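Cellulose 1,4-beta-cellobiosidase (Thermobifida fusca, PDB 4JJJ) probably hydrolyses cellulose chains to release cellobiose, the chain here being the glycoside hydrolase family 48 catalytic domain, an (alpha/alpha)6 fold, of a longer secreted cellulase. Local coordinates at residues 183-188 / 549-554; 542-547 / 614-619; 572-577 / 587-592. The protein carries 1 engineered substitution. All blocks are in the same frame, centred on the assembly; numbering follows the deposited sequence. Where two conformers were deposited one is given.

Contact 1. Residues 183-188 / 549-554. With CA (calcium ion), chain F; CA (calcium ion), chain E.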
loop_
_atom_site.group_PDB
_atom_site.type_symbol
_atom_site.label_atom_id
_atom_site.label_comp_id
_atom_site.label_asym_id
_atom_site.label_seq_id
_atom_site.Cartn_x
_atom_site.Cartn_y
_atom_site.Cartn_z
ATOM N N VAL A 183 -2.079 8.320 -11.087
ATOM C CA VAL A 183 -3.420 8.485 -10.439
ATOM C C VAL A 183 -4.335 9.320 -11.296
ATOM O O VAL A 183 -5.567 9.222 -11.253
ATOM C CB VAL A 183 -3.205 9.089 -9.026
ATOM C CG1 VAL A 183 -2.585 10.476 -9.118
ATOM C CG2 VAL A 183 -4.490 9.004 -8.205
ATOM N N TRP A 184 -3.746 10.234 -12.108
ATOM C CA TRP A 184 -4.509 11.181 -12.983
ATOM C C TRP A 184 -5.001 10.528 -14.261
ATOM O O TRP A 184 -5.802 11.146 -14.947
ATOM C CB TRP A 184 -3.667 12.365 -13.339
ATOM C CG TRP A 184 -3.178 13.109 -12.178
ATOM C CD1 TRP A 184 -1.993 12.898 -11.522
ATOM C CD2 TRP A 184 -3.934 13.988 -11.381
ATOM N NE1 TRP A 184 -1.931 13.722 -10.395
ATOM C CE2 TRP A 184 -3.122 14.396 -10.290
ATOM C CE3 TRP A 184 -5.191 14.554 -11.520
ATOM C CZ2 TRP A 184 -3.592 15.288 -9.298
ATOM C CZ3 TRP A 184 -5.640 15.441 -10.552
ATOM C CH2 TRP A 184 -4.852 15.821 -9.497
ATOM N N GLU A 185 -4.501 9.316 -14.579
ATOM C CA GLU A 185 -4.628 8.721 -15.934
ATOM C C GLU A 185 -5.380 7.440 -15.981
ATOM O O GLU A 185 -5.405 6.799 -17.004
ATOM C CB GLU A 185 -3.227 8.587 -16.538
ATOM C CG GLU A 185 -2.505 9.934 -16.816
ATOM C CD GLU A 185 -1.050 9.812 -17.067
ATOM O OE1 GLU A 185 -0.386 9.095 -16.332
ATOM O OE2 GLU A 185 -0.503 10.443 -17.963
ATOM N N THR A 186 -6.052 7.043 -14.879
ATOM C CA THR A 186 -6.788 5.789 -14.786
ATOM C C THR A 186 -8.255 6.013 -15.205
ATOM O O THR A 186 -8.759 7.146 -15.233
ATOM C CB THR A 186 -6.858 5.308 -13.311
ATOM O OG1 THR A 186 -7.512 6.387 -12.546
ATOM C CG2 THR A 186 -5.434 5.041 -12.798
ATOM N N ILE A 187 -8.930 4.919 -15.481
ATOM C CA ILE A 187 -10.381 4.888 -15.687
ATOM C C ILE A 187 -10.924 3.981 -14.538
ATOM O O ILE A 187 -10.812 2.749 -14.562
ATOM C CB ILE A 187 -10.782 4.369 -17.098
ATOM C CG1 ILE A 187 -10.147 5.270 -18.158
ATOM C CG2 ILE A 187 -12.287 4.239 -17.144
ATOM C CD1 ILE A 187 -10.178 4.649 -19.521
ATOM N N PRO A 188 -11.503 4.636 -13.473
ATOM C CA PRO A 188 -12.082 3.863 -12.407
ATOM C C PRO A 188 -13.176 2.917 -12.906
ATOM O O PRO A 188 -13.997 3.311 -13.725
ATOM C CB PRO A 188 -12.590 4.898 -11.376
ATOM C CG PRO A 188 -11.764 6.130 -11.725
ATOM C CD PRO A 188 -11.692 6.086 -13.278
ATOM N N TRP A 549 -2.862 20.685 -9.347
ATOM C CA TRP A 549 -4.089 20.250 -9.987
ATOM C C TRP A 549 -4.077 20.319 -11.531
ATOM O O TRP A 549 -5.109 20.061 -12.122
ATOM C CB TRP A 549 -5.220 21.188 -9.511
ATOM C CG TRP A 549 -5.421 21.109 -8.039
ATOM C CD1 TRP A 549 -5.000 22.039 -7.122
ATOM C CD2 TRP A 549 -6.027 20.025 -7.274
ATOM N NE1 TRP A 549 -5.340 21.600 -5.841
ATOM C CE2 TRP A 549 -5.960 20.393 -5.904
ATOM C CE3 TRP A 549 -6.627 18.791 -7.607
ATOM C CZ2 TRP A 549 -6.404 19.579 -4.900
ATOM C CZ3 TRP A 549 -7.105 17.985 -6.594
ATOM C CH2 TRP A 549 -7.007 18.406 -5.247
ATOM N N ASP A 550 -2.969 20.681 -12.099
ATOM C CA ASP A 550 -2.944 20.989 -13.498
ATOM C C ASP A 550 -3.205 19.792 -14.376
ATOM O O ASP A 550 -3.565 19.933 -15.566
ATOM C CB ASP A 550 -1.604 21.609 -13.864
ATOM C CG ASP A 550 -0.504 20.704 -13.565
ATOM O OD1 ASP A 550 -0.206 20.537 -12.356
ATOM O OD2 ASP A 550 0.084 20.105 -14.471
ATOM N N ARG A 551 -3.095 18.566 -13.897
ATOM C CA ARG A 551 -3.428 17.440 -14.789
ATOM C C ARG A 551 -4.908 17.066 -14.850
ATOM O O ARG A 551 -5.300 16.196 -15.620
ATOM C CB ARG A 551 -2.634 16.207 -14.313
ATOM C CG ARG A 551 -1.158 16.464 -14.295
ATOM C CD ARG A 551 -0.254 15.373 -13.709
ATOM N NE ARG A 551 -0.326 14.193 -14.568
ATOM C CZ ARG A 551 0.540 13.156 -14.530
ATOM N NH1 ARG A 551 1.454 13.068 -13.550
ATOM N NH2 ARG A 551 0.410 12.175 -15.381
ATOM N N LEU A 552 -5.734 17.733 -14.078
ATOM C CA LEU A 552 -7.091 17.291 -14.010
ATOM C C LEU A 552 -7.881 17.514 -15.311
ATOM O O LEU A 552 -8.798 16.783 -15.602
ATOM C CB LEU A 552 -7.719 17.873 -12.766
ATOM C CG LEU A 552 -8.247 19.229 -12.632
ATOM C CD1 LEU A 552 -9.541 19.345 -13.408
ATOM C CD2 LEU A 552 -8.473 19.487 -11.134
ATOM N N ASP A 553 -7.425 18.455 -16.137
ATOM C CA ASP A 553 -8.051 18.819 -17.368
ATOM C C ASP A 553 -7.272 18.450 -18.594
ATOM O O ASP A 553 -7.594 19.006 -19.697
ATOM C CB ASP A 553 -8.366 20.349 -17.370
ATOM C CG ASP A 553 -7.150 21.217 -17.090
ATOM O OD1 ASP A 553 -6.008 20.662 -17.150
ATOM O OD2 ASP A 553 -7.295 22.466 -16.719
ATOM N N ASP A 554 -6.352 17.490 -18.483
ATOM C CA ASP A 554 -5.443 17.145 -19.582
ATOM C C ASP A 554 -5.948 15.924 -20.336
ATOM O O ASP A 554 -6.005 14.799 -19.845
ATOM C CB ASP A 554 -4.086 16.872 -19.016
ATOM C CG ASP A 554 -3.351 18.101 -18.547
ATOM O OD1 ASP A 554 -3.820 19.251 -18.739
ATOM O OD2 ASP A 554 -2.271 17.905 -17.930
HETATM CA CA CA F . -4.011 21.065 -17.370
HETATM CA CA CA E . 1.737 9.219 -17.395
HETATM O O HOH W 1 -4.603 22.906 -16.264
HETATM O O HOH W 2 4.203 8.954 -17.805
HETATM O O HOH W 3 1.405 8.441 -19.579
HETATM O O HOH W 4 -1.977 21.546 -17.582
HETATM O O HOH W 5 -4.670 22.261 -19.264
#
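Trp184 lies against Arg551 with the face of its indole under the arginine chain, in a CH-pi contact: Arg551 CD sits 4.0 Å from the centroid of the five-membered ring. Further back along the same chain, Arg551 CB lies over that face too, toward its rim, near CG and CD2. A bend at chi3 (66°) then turns the guanidinium so that one of its faces looks onto Trp184 CD1, offset toward the rim, its plane only 22° from that of the indole and NE 3.7 Å from CD1. The far end of the indole reaches Trp549 as well: Trp184 CH2 is 3.9 Å from Trp549 CE3, which sits at the edge of the Trp184 ring.

The guanidinium ends next to a calcium site. Glu185 OE2 lies at its edge, in its plane, 3.2 Å from Arg551 NH2; the carboxylate plane stands 84° from that of the guanidinium. The pair is not hydrogen-bonded, and Arg551 NH1 makes a salt bridge to Asp408. Both oxygens of Glu185 bind this calcium, OE1 at 2.4 Å and OE2 at 2.6 Å, while Arg180, Asp408 and Glu560 add further ligands. Ser182 N and Gly561 N hydrogen-bond to the same carboxylate. Beyond the indole, Phe584 meets Trp184.

A second calcium is bound by the 549-554 loop itself, through Asp550 O, Asp553 OD1, Asp554 OD1 and three waters. The two loops are thus joined by an indole and an arginine, an arrangement consistent with calcium helping to order each side. Because the Glu185 oxygens already serve the metal, the arginine charge is probably balanced mainly by Asp408, a neighbour that shares the same calcium.

Contact 2. Residues 542-547 / 614-619. With ZN (zinc ion), chain Y; GLC (alpha-D-glucopyranose), chain C; BGC (beta-D-glucopyranose), chain B.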
loop_
_atom_site.group_PDB
_atom_site.type_symbol
_atom_site.label_atom_id
_atom_site.label_comp_id
_atom_site.label_asym_id
_atom_site.label_seq_id
_atom_site.Cartn_x
_atom_site.Cartn_y
_atom_site.Cartn_z
ATOM N N ALA A 542 -3.060 19.124 11.925
ATOM C CA ALA A 542 -2.920 19.384 10.497
ATOM C C ALA A 542 -2.101 20.556 10.277
ATOM O O ALA A 542 -1.998 21.446 11.127
ATOM C CB ALA A 542 -4.269 19.562 9.869
ATOM N N THR A 543 -1.459 20.569 9.112
ATOM C CA THR A 543 -0.555 21.638 8.681
ATOM C C THR A 543 -0.848 22.001 7.212
ATOM O O THR A 543 -1.465 21.267 6.494
ATOM C CB THR A 543 0.931 21.148 8.716
ATOM O OG1 THR A 543 1.028 19.925 7.953
ATOM C CG2 THR A 543 1.354 20.904 10.171
ATOM N N PRO A 544 -0.524 23.241 6.820
ATOM C CA PRO A 544 -0.765 23.590 5.421
ATOM C C PRO A 544 -0.043 22.816 4.353
ATOM O O PRO A 544 1.124 22.512 4.461
ATOM C CB PRO A 544 -0.251 25.090 5.344
ATOM C CG PRO A 544 -0.049 25.497 6.790
ATOM C CD PRO A 544 0.208 24.271 7.568
ATOM N N GLU A 545 -0.788 22.459 3.296
ATOM C CA GLU A 545 -0.172 21.880 2.089
ATOM C C GLU A 545 -0.827 22.542 0.862
ATOM O O GLU A 545 -1.952 23.057 0.948
ATOM C CB GLU A 545 -0.193 20.371 2.100
ATOM C CG GLU A 545 -1.431 19.756 1.798
ATOM C CD GLU A 545 -1.437 18.221 1.781
ATOM O OE1 GLU A 545 -1.502 17.806 2.933
ATOM O OE2 GLU A 545 -1.482 17.490 0.740
ATOM N N GLN A 546 -0.113 22.486 -0.241
ATOM C CA GLN A 546 -0.563 23.156 -1.471
ATOM C C GLN A 546 -0.383 22.224 -2.675
ATOM O O GLN A 546 0.638 22.292 -3.383
ATOM C CB GLN A 546 0.147 24.490 -1.611
ATOM C CG GLN A 546 -0.366 25.309 -2.768
ATOM C CD GLN A 546 0.379 26.642 -2.877
ATOM O OE1 GLN A 546 1.621 26.639 -2.864
ATOM N NE2 GLN A 546 -0.348 27.770 -2.995
ATOM N N PRO A 547 -1.385 21.357 -2.890
ATOM C CA PRO A 547 -1.296 20.345 -3.940
ATOM C C PRO A 547 -1.381 20.977 -5.341
ATOM O O PRO A 547 -1.745 22.143 -5.525
ATOM C CB PRO A 547 -2.503 19.408 -3.702
ATOM C CG PRO A 547 -3.240 20.027 -2.651
ATOM C CD PRO A 547 -2.538 21.145 -1.998
ATOM N N ILE A 614 -4.416 26.414 -0.474
ATOM C CA ILE A 614 -3.653 25.850 0.666
ATOM C C ILE A 614 -4.686 25.238 1.564
ATOM O O ILE A 614 -5.692 25.858 1.976
ATOM C CB ILE A 614 -2.852 26.948 1.401
ATOM C CG1 ILE A 614 -1.892 27.540 0.430
ATOM C CG2 ILE A 614 -2.096 26.327 2.629
ATOM C CD1 ILE A 614 -1.154 28.778 0.921
ATOM N N VAL A 615 -4.487 23.938 1.855
ATOM C CA VAL A 615 -5.489 23.148 2.557
ATOM C C VAL A 615 -4.835 22.524 3.794
ATOM O O VAL A 615 -3.624 22.360 3.838
ATOM C CB VAL A 615 -6.048 22.052 1.626
ATOM C CG1 VAL A 615 -6.714 22.614 0.372
ATOM C CG2 VAL A 615 -5.000 21.057 1.205
ATOM N N GLU A 616 -5.654 22.159 4.776
ATOM C CA GLU A 616 -5.177 21.505 5.975
ATOM C C GLU A 616 -5.936 20.170 6.029
ATOM O O GLU A 616 -7.125 20.139 6.443
ATOM C CB GLU A 616 -5.342 22.333 7.236
ATOM C CG GLU A 616 -4.465 23.582 7.205
ATOM C CD GLU A 616 -4.067 24.173 8.484
ATOM O OE1 GLU A 616 -4.312 23.555 9.524
ATOM O OE2 GLU A 616 -3.368 25.227 8.378
ATOM N N ARG A 617 -5.312 19.070 5.541
ATOM C CA ARG A 617 -6.016 17.831 5.324
ATOM C C ARG A 617 -5.890 16.873 6.553
ATOM O O ARG A 617 -4.863 16.888 7.263
ATOM C CB ARG A 617 -5.445 17.100 4.080
ATOM C CG ARG A 617 -5.905 17.767 2.793
ATOM C CD ARG A 617 -5.036 17.417 1.669
ATOM N NE ARG A 617 -5.703 17.658 0.376
ATOM C CZ ARG A 617 -5.146 17.326 -0.795
ATOM N NH1 ARG A 617 -3.872 16.941 -0.872
ATOM N NH2 ARG A 617 -5.863 17.439 -1.920
ATOM N N HIS A 618 -6.901 16.058 6.700
ATOM C CA HIS A 618 -7.017 15.048 7.792
ATOM C C HIS A 618 -7.159 13.697 7.091
ATOM O O HIS A 618 -8.235 13.116 6.946
ATOM C CB HIS A 618 -8.197 15.415 8.653
ATOM C CG HIS A 618 -8.037 16.770 9.253
ATOM N ND1 HIS A 618 -8.483 17.868 8.583
ATOM C CD2 HIS A 618 -7.466 17.254 10.399
ATOM C CE1 HIS A 618 -8.194 18.967 9.256
ATOM N NE2 HIS A 618 -7.619 18.618 10.385
ATOM N N ARG A 619 -6.023 13.098 6.676
ATOM C CA ARG A 619 -5.905 11.747 6.134
ATOM C C ARG A 619 -6.023 10.778 7.291
ATOM O O ARG A 619 -5.350 10.927 8.276
ATOM C CB ARG A 619 -4.590 11.531 5.429
ATOM C CG ARG A 619 -4.444 12.406 4.152
ATOM C CD ARG A 619 -2.985 12.215 3.640
ATOM N NE ARG A 619 -2.771 12.978 2.407
ATOM C CZ ARG A 619 -2.418 14.245 2.349
ATOM N NH1 ARG A 619 -2.248 14.955 3.435
ATOM N NH2 ARG A 619 -2.231 14.779 1.155
HETATM ZN ZN ZN Y . -2.522 25.546 10.074
HETATM C C1 GLC C . 2.135 13.804 -0.445
HETATM C C2 GLC C . 2.682 12.702 -1.260
HETATM C C3 GLC C . 1.633 11.570 -1.417
HETATM C C4 GLC C . 1.155 11.083 -0.044
HETATM C C5 GLC C . 0.709 12.328 0.729
HETATM C C6 GLC C . 0.295 12.094 2.152
HETATM O O1 GLC C . 1.073 14.228 -1.205
HETATM O O2 GLC C . 2.906 13.205 -2.650
HETATM O O3 GLC C . 2.127 10.514 -2.225
HETATM O O4 GLC C . -0.001 10.234 -0.207
HETATM O O5 GLC C . 1.781 13.269 0.812
HETATM O O6 GLC C . 1.394 11.638 2.860
HETATM C C2 BGC B . 3.049 12.336 -1.249
HETATM C C3 BGC B . 1.971 11.269 -1.401
HETATM C C4 BGC B . 1.252 11.025 -0.058
HETATM C C5 BGC B . 0.830 12.296 0.704
HETATM C C6 BGC B . 0.436 12.031 2.158
HETATM C C1 BGC B . 2.512 13.554 -0.535
HETATM O O1 BGC B . 3.641 14.475 -0.376
HETATM O O2 BGC B . 3.471 12.627 -2.623
HETATM O O3 BGC B . 2.532 10.044 -1.885
HETATM O O4 BGC B . 0.074 10.232 -0.220
HETATM O O5 BGC B . 1.915 13.224 0.742
HETATM O O6 BGC B . 1.507 11.572 2.943
HETATM O O HOH W 6 -1.318 24.078 10.796
HETATM O O HOH W 7 -2.232 18.151 7.477
HETATM O O HOH W 8 -2.468 19.222 4.946
HETATM O O HOH W 9 -3.550 26.409 11.608
HETATM O O HOH W 10 -1.398 27.057 9.598
#
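Glu545 and Val615 form a single antiparallel bridge, a hydrogen-bonded pair that joins two loops beside a glycan pocket. Val615 N donates to Glu545 O at 2.8 Å and Glu545 N to Val615 O at 2.9 Å.

With CG between its backbone N and carbonyl carbon (chi1 77°) and the chain extended beyond, Glu545 carries its carboxylate into a salt-bridge network with Arg617 and Arg619. Arg619 meets it end-on and nearly coplanar, the planes 14° apart: NH1 donates to OE1, and NH2 to OE2 at 2.8 Å, each carboxylate oxygen accepting on its syn lone pair. Arg617 NH1 comes to OE2 from above the carboxylate plane, 2.9 Å away, while Pro547 CG packs over a face of its guanidinium. Water 8 lies within hydrogen-bonding distance of OE1 and Thr543 O and accepts from Arg617 N. Water 7 joins the same two segments, accepting from Thr543 N and lying close to Arg617 O. Further partners lie outside: Arg619 NH2 also pairs with Glu40, and Arg617 NH2 with Met37 O. Such doubled pairing would probably keep Glu545 ionised and help fix the Arg619 guanidinium, over one face of which, toward the rim, lies C6 of the glucose, modelled in both anomeric forms.

At the outer end Pro544 CB packs on Ile614 CG2 at 3.5 Å. Alongside the proline ring, Glu616 OE2 binds a zinc ion at 1.9 Å, and a zinc-bound water lies 2.7 Å from Ala542 O.

Contact 3. Residues 572-577 / 587-592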
loop_
_atom_site.group_PDB
_atom_site.type_symbol
_atom_site.label_atom_id
_atom_site.label_comp_id
_atom_site.label_asym_id
_atom_site.label_seq_id
_atom_site.Cartn_x
_atom_site.Cartn_y
_atom_site.Cartn_z
ATOM N N MET A 572 -19.647 6.254 -17.674
ATOM C CA MET A 572 -19.561 5.971 -16.271
ATOM C C MET A 572 -20.990 5.851 -15.754
ATOM O O MET A 572 -21.965 6.237 -16.483
ATOM C CB MET A 572 -18.820 7.116 -15.549
ATOM C CG MET A 572 -17.406 7.338 -16.081
ATOM S SD MET A 572 -16.224 6.008 -15.642
ATOM C CE MET A 572 -15.988 6.241 -13.896
ATOM N N PRO A 573 -21.173 5.429 -14.504
ATOM C CA PRO A 573 -22.533 5.354 -13.965
ATOM C C PRO A 573 -23.341 6.627 -13.969
ATOM O O PRO A 573 -24.568 6.550 -14.115
ATOM C CB PRO A 573 -22.311 4.816 -12.547
ATOM C CG PRO A 573 -21.085 3.962 -12.699
ATOM C CD PRO A 573 -20.212 4.653 -13.673
ATOM N N ASN A 574 -22.705 7.767 -13.797
ATOM C CA ASN A 574 -23.365 9.062 -13.867
ATOM C C ASN A 574 -23.582 9.555 -15.274
ATOM O O ASN A 574 -24.032 10.731 -15.457
ATOM C CB ASN A 574 -22.614 10.034 -13.025
ATOM C CG ASN A 574 -21.318 10.489 -13.652
ATOM O OD1 ASN A 574 -20.786 9.925 -14.636
ATOM N ND2 ASN A 574 -20.775 11.569 -13.075
ATOM N N GLY A 575 -23.262 8.761 -16.275
ATOM C CA GLY A 575 -23.413 9.181 -17.677
ATOM C C GLY A 575 -22.198 9.893 -18.288
ATOM O O GLY A 575 -22.193 10.215 -19.478
ATOM N N ASP A 576 -21.094 10.105 -17.518
ATOM C CA ASP A 576 -19.952 10.747 -18.066
ATOM C C ASP A 576 -19.396 9.891 -19.246
ATOM O O ASP A 576 -19.234 8.640 -19.169
ATOM C CB ASP A 576 -18.792 10.903 -17.024
ATOM C CG ASP A 576 -19.085 11.913 -15.942
ATOM O OD1 ASP A 576 -19.970 12.862 -16.139
ATOM O OD2 ASP A 576 -18.377 11.866 -14.895
ATOM N N ARG A 577 -19.125 10.573 -20.357
ATOM C CA ARG A 577 -18.616 9.913 -21.554
ATOM C C ARG A 577 -17.166 9.519 -21.488
ATOM O O ARG A 577 -16.291 10.343 -21.310
ATOM C CB ARG A 577 -18.860 10.832 -22.779
ATOM C CG ARG A 577 -20.357 11.026 -23.008
ATOM C CD ARG A 577 -20.764 12.197 -23.895
ATOM N NE ARG A 577 -20.253 12.165 -25.275
ATOM C CZ ARG A 577 -20.622 11.305 -26.231
ATOM N NH1 ARG A 577 -21.492 10.317 -25.990
ATOM N NH2 ARG A 577 -20.067 11.413 -27.440
ATOM N N ILE A 587 -14.500 12.331 -16.678
ATOM C CA ILE A 587 -15.063 11.058 -16.280
ATOM C C ILE A 587 -15.258 10.957 -14.769
ATOM O O ILE A 587 -15.576 9.873 -14.239
ATOM C CB ILE A 587 -14.251 9.860 -16.777
ATOM C CG1 ILE A 587 -12.782 9.789 -16.298
ATOM C CG2 ILE A 587 -14.212 9.881 -18.256
ATOM C CD1 ILE A 587 -12.165 8.433 -16.463
ATOM N N ARG A 588 -15.102 12.113 -14.138
ATOM C CA ARG A 588 -15.378 12.288 -12.678
ATOM C C ARG A 588 -16.100 13.653 -12.437
ATOM O O ARG A 588 -15.708 14.468 -11.622
ATOM C CB ARG A 588 -14.066 12.239 -11.868
ATOM C CG ARG A 588 -13.324 10.920 -12.012
ATOM C CD ARG A 588 -11.980 11.045 -11.324
ATOM N NE ARG A 588 -11.105 9.872 -11.379
ATOM C CZ ARG A 588 -10.372 9.558 -12.458
ATOM N NH1 ARG A 588 -10.449 10.203 -13.574
ATOM N NH2 ARG A 588 -9.506 8.528 -12.417
ATOM N N SER A 589 -17.191 13.860 -13.190
ATOM C CA SER A 589 -17.778 15.177 -13.293
ATOM C C SER A 589 -18.423 15.635 -12.007
ATOM O O SER A 589 -18.597 16.825 -11.819
ATOM C CB SER A 589 -18.765 15.303 -14.472
ATOM O OG SER A 589 -19.892 14.548 -14.252
ATOM N N PHE A 590 -18.678 14.695 -11.145
ATOM C CA PHE A 590 -19.134 14.996 -9.785
ATOM C C PHE A 590 -18.181 15.945 -9.012
ATOM O O PHE A 590 -18.560 16.548 -8.029
ATOM C CB PHE A 590 -19.402 13.729 -8.978
ATOM C CG PHE A 590 -18.257 12.736 -8.975
ATOM C CD1 PHE A 590 -17.167 12.888 -8.177
ATOM C CD2 PHE A 590 -18.300 11.653 -9.827
ATOM C CE1 PHE A 590 -16.086 12.001 -8.203
ATOM C CE2 PHE A 590 -17.269 10.747 -9.812
ATOM C CZ PHE A 590 -16.175 10.933 -9.079
ATOM N N TYR A 591 -16.901 15.940 -9.363
ATOM C CA TYR A 591 -15.932 16.808 -8.755
ATOM C C TYR A 591 -16.287 18.246 -8.851
ATOM O O TYR A 591 -15.903 19.005 -8.023
ATOM C CB TYR A 591 -14.507 16.542 -9.141
ATOM C CG TYR A 591 -13.689 15.679 -8.236
ATOM C CD1 TYR A 591 -13.599 15.999 -6.910
ATOM C CD2 TYR A 591 -12.898 14.682 -8.734
ATOM C CE1 TYR A 591 -12.836 15.249 -5.996
ATOM C CE2 TYR A 591 -12.115 13.906 -7.848
ATOM C CZ TYR A 591 -12.028 14.275 -6.508
ATOM O OH TYR A 591 -11.178 13.582 -5.592
ATOM N N LYS A 592 -17.041 18.650 -9.847
ATOM C CA LYS A 592 -17.406 20.059 -9.971
ATOM C C LYS A 592 -18.364 20.477 -8.879
ATOM O O LYS A 592 -18.500 21.696 -8.664
ATOM C CB LYS A 592 -18.093 20.208 -11.293
ATOM C CG LYS A 592 -17.161 20.044 -12.483
ATOM C CD LYS A 592 -18.090 20.107 -13.748
ATOM C CE LYS A 592 -17.312 19.954 -15.033
ATOM N NZ LYS A 592 -18.259 19.771 -16.228
HETATM O O HOH W 11 -18.051 9.442 -13.192
#
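A type I beta turn, Met572 to Gly575, overlapped by an Asx turn at Asn574, shapes the loop that brings Asp576 onto Ser589. The turn links the short strands 570-571 and 577-578. Asn574 OD1 accepts from Asp576 N at 2.9 Å, the N-H coming from above the amide's carbonyl plane.

Across the contact the Asp576 carboxylate grips one residue twice. Ser589 OG donates to OD1 at 2.5 Å, on the syn lone pair, and Ser589 N donates to OD2 at 2.9 Å, also on the syn side but somewhat out of the carboxylate plane. The serine hydroxyl can do this because chi1 (68°) turns OG between its own N and carbonyl carbon, bringing both donors to the same carboxylate. OD2 has more to do: Asn574 ND2 reaches it in a weak hydrogen bond, and water 11 lies between OD2 and Ile587 O, within hydrogen-bonding distance of both, bridging the two chains. With an alanine in place of Asp576, the Ser589 hydroxyl and N-H would probably lose the carboxylate they share, and Asn574 ND2 its weak acceptor.

Less polar touches flank this centre. Met572 CG lies 3.6 Å from Ile587 O and 4.1 Å from Ile587 CB, and Ile587 CG2 approaches Arg577 O. The Asn574 amide meets the Phe590 ring at its edge, ND2 being 4.1 Å from CD2; Phe590 also makes an edge-to-face pair with Tyr156.

One carboxylate thus holds Ser589 by both its N-H and its hydroxyl, near the start of a 3-10 segment, and its negative charge is probably offset by these donors together with the Asn574 amide and a water.

How the contacts relate
From the N terminus, 183-188 comes first, in the loop before strand 189-190, and waits some 360 residues until 549-554 closes contact 1. Shortly before, 542-547 opened contact 2, so the two cross, and 614-619 closes it just before helix 620-637. Contact 3 opens and closes between these events, a short loop within contact 2 and in series after contact 1. Contact 1 touches both others: Trp549 CH2 packs on Arg617 NH2 at 3.6 Å, and Thr186 O probably hydrogen-bonds to Arg588 NH2. Contacts 2 and 3 stay apart, their nearest atoms about 8 Å away. Contact 1 ties the connection from helix 519-533 to helix 620-637 to the earlier loop; contacts 2 and 3 fold it on itself.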